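Local coordinates for uncharacterized protein (Staphylococcus aureus subsp. aureus Mu50, PDB 4EBG) that is of unknown function but is probably secreted, with a cystatin-like fold in which one long helix packs against an antiparallel sheet, at residues 4-9 against 31-36. Residues are numbered along the deposited sequence; the frame is centred on the assembly and turned at random.
Sequences KDIDKV and IKQEDS. With PO4 (phosphate ion), chain D.
Gln33 reaches from the loop after helix 3-23 back to Ile6 near the start of that helix. Its CB points toward the helix. CG stands anti to the backbone N (chi1 179°), and the chain stays extended beyond it, which carries the amide across to Ile6. CD lies 3.6 Å from Ile6 CG2. At the tip, OE1 comes to 3.3 Å from the same Ile6 CG2, a van der Waals contact, and NE2 is 3.8 Å from that methyl. The two side chains cross at about a right angle. Both also touch Thr38 of strand 37-41, so the contact lies beside the sheet.

The polar work is done by other partners. A water donates to Gln33 OE1 at 2.8 Å and to Asp7 OD1 at 3.2 Å. Gln3 NE2 also makes hydrogen bonds to Gln33 OE1 and Asp7 OD1. Gln33 NE2 is hydrogen-bonded to Asp93 OD2.

Within 31-36, Lys32 O accepts from Asp35 N and from Ser36 OG on opposite faces of its plane, which holds the turn. No direct hydrogen bond crosses between 4-9 and 31-36. They meet by the methyl-amide contact, while the water and Gln3 join Asp7 to Gln33. The Ile6 methyl cannot tell O from N, so these donors and the Asp93 carboxylate probably settle the amide's flip.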
loop_
_atom_site.group_PDB
_atom_site.type_symbol
_atom_site.label_atom_id
_atom_site.label_comp_id
_atom_site.label_asym_id
_atom_site.label_seq_id
_atom_site.Cartn_x
_atom_site.Cartn_y
_atom_site.Cartn_z
ATOM N N LYS B 4 -9.409 12.804 -19.357
ATOM C CA LYS B 4 -9.276 13.553 -18.092
ATOM C C LYS B 4 -9.534 12.615 -16.906
ATOM O O LYS B 4 -8.820 12.627 -15.903
ATOM C CB LYS B 4 -10.241 14.753 -18.054
ATOM C CG LYS B 4 -10.335 15.472 -16.686
ATOM C CD LYS B 4 -11.089 16.789 -16.763
ATOM C CE LYS B 4 -11.731 17.133 -15.423
ATOM N NZ LYS B 4 -12.186 18.562 -15.335
ATOM N N ASP B 5 -10.568 11.795 -17.021
ATOM C CA ASP B 5 -10.904 10.873 -15.962
ATOM C C ASP B 5 -9.972 9.689 -15.884
ATOM O O ASP B 5 -9.657 9.225 -14.801
ATOM C CB ASP B 5 -12.372 10.481 -16.020
ATOM C CG ASP B 5 -13.300 11.632 -15.537
ATOM O OD1 ASP B 5 -12.823 12.654 -14.961
ATOM O OD2 ASP B 5 -14.504 11.517 -15.750
ATOM N N ILE B 6 -9.509 9.198 -17.017
ATOM C CA ILE B 6 -8.479 8.170 -16.995
ATOM C C ILE B 6 -7.216 8.710 -16.287
ATOM O O ILE B 6 -6.593 7.973 -15.513
ATOM C CB ILE B 6 -8.165 7.677 -18.420
ATOM C CG1 ILE B 6 -9.398 6.967 -19.034
ATOM C CG2 ILE B 6 -6.976 6.789 -18.453
ATOM C CD1 ILE B 6 -9.289 6.818 -20.567
ATOM N N ASP B 7 -6.856 9.963 -16.554
ATOM C CA ASP B 7 -5.718 10.547 -15.899
ATOM C C ASP B 7 -5.890 10.554 -14.362
ATOM O O ASP B 7 -4.950 10.325 -13.630
ATOM C CB ASP B 7 -5.546 12.005 -16.387
ATOM C CG ASP B 7 -4.924 12.122 -17.787
ATOM O OD1 ASP B 7 -4.344 11.145 -18.277
ATOM O OD2 ASP B 7 -4.994 13.227 -18.387
ATOM N N LYS B 8 -7.096 10.861 -13.890
ATOM C CA LYS B 8 -7.406 10.820 -12.478
ATOM C C LYS B 8 -7.182 9.429 -11.906
ATOM O O LYS B 8 -6.705 9.306 -10.787
ATOM C CB LYS B 8 -8.837 11.286 -12.191
ATOM C CG LYS B 8 -9.106 12.758 -12.534
ATOM C CD LYS B 8 -10.537 13.131 -12.281
ATOM C CE LYS B 8 -10.882 14.555 -12.737
ATOM N NZ LYS B 8 -12.367 14.753 -12.867
ATOM N N VAL B 9 -7.629 8.423 -12.639
ATOM C CA VAL B 9 -7.459 7.026 -12.217
ATOM C C VAL B 9 -5.984 6.679 -12.069
ATOM O O VAL B 9 -5.566 6.143 -11.026
ATOM C CB VAL B 9 -8.216 6.048 -13.172
ATOM C CG1 VAL B 9 -7.817 4.619 -12.879
ATOM C CG2 VAL B 9 -9.739 6.227 -13.002
ATOM N N ILE B 31 3.469 3.738 -12.737
ATOM C CA ILE B 31 2.511 3.070 -13.588
ATOM C C ILE B 31 2.148 4.039 -14.720
ATOM O O ILE B 31 1.786 5.190 -14.449
ATOM C CB ILE B 31 1.240 2.648 -12.825
ATOM C CG1 ILE B 31 1.567 1.750 -11.607
ATOM C CG2 ILE B 31 0.229 2.003 -13.758
ATOM C CD1 ILE B 31 2.259 0.447 -11.948
ATOM N N LYS B 32 2.201 3.527 -15.944
ATOM C CA LYS B 32 1.910 4.347 -17.129
ATOM C C LYS B 32 0.786 3.718 -17.953
ATOM O O LYS B 32 0.800 2.547 -18.219
ATOM C CB LYS B 32 3.163 4.466 -17.980
ATOM C CG LYS B 32 4.336 5.168 -17.283
ATOM C CD LYS B 32 5.648 5.027 -18.007
ATOM C CE LYS B 32 6.375 3.694 -17.790
ATOM N NZ LYS B 32 7.009 3.537 -16.418
ATOM N N GLN B 33 -0.127 4.572 -18.399
ATOM C CA GLN B 33 -1.253 4.129 -19.216
ATOM C C GLN B 33 -0.789 3.359 -20.464
ATOM O O GLN B 33 -1.405 2.382 -20.860
ATOM C CB GLN B 33 -2.126 5.322 -19.579
ATOM C CG GLN B 33 -3.324 4.974 -20.442
ATOM C CD GLN B 33 -4.190 6.201 -20.715
ATOM O OE1 GLN B 33 -4.075 7.187 -20.032
ATOM N NE2 GLN B 33 -5.095 6.102 -21.701
ATOM N N GLU B 34 0.273 3.822 -21.116
ATOM C CA GLU B 34 0.720 3.226 -22.374
ATOM C C GLU B 34 1.372 1.846 -22.192
ATOM O O GLU B 34 1.581 1.157 -23.143
ATOM C CB GLU B 34 1.686 4.136 -23.120
ATOM C CG GLU B 34 3.055 4.293 -22.446
ATOM C CD GLU B 34 3.175 5.516 -21.536
ATOM O OE1 GLU B 34 2.104 6.011 -21.031
ATOM O OE2 GLU B 34 4.354 5.981 -21.330
ATOM N N ASP B 35 1.617 1.439 -20.960
ATOM C CA ASP B 35 2.109 0.110 -20.625
ATOM C C ASP B 35 1.046 -0.718 -19.895
ATOM O O ASP B 35 1.352 -1.775 -19.307
ATOM C CB ASP B 35 3.351 0.212 -19.757
ATOM C CG ASP B 35 4.532 0.830 -20.469
ATOM O OD1 ASP B 35 4.594 0.765 -21.719
ATOM O OD2 ASP B 35 5.397 1.367 -19.765
ATOM N N SER B 36 -0.198 -0.237 -19.904
ATOM C CA SER B 36 -1.273 -0.823 -19.116
ATOM C C SER B 36 -2.461 -1.100 -20.048
ATOM O O SER B 36 -2.422 -0.743 -21.251
ATOM C CB SER B 36 -1.650 0.125 -18.003
ATOM O OG SER B 36 -0.536 0.403 -17.146
HETATM P P PO4 D . 9.324 0.610 -17.154
HETATM O O1 PO4 D . 9.075 -0.873 -17.441
HETATM O O2 PO4 D . 9.566 1.190 -18.491
HETATM O O3 PO4 D . 8.083 1.135 -16.449
HETATM O O4 PO4 D . 10.585 0.651 -16.249
HETATM O O HOH W 1 -2.963 8.351 -17.718
#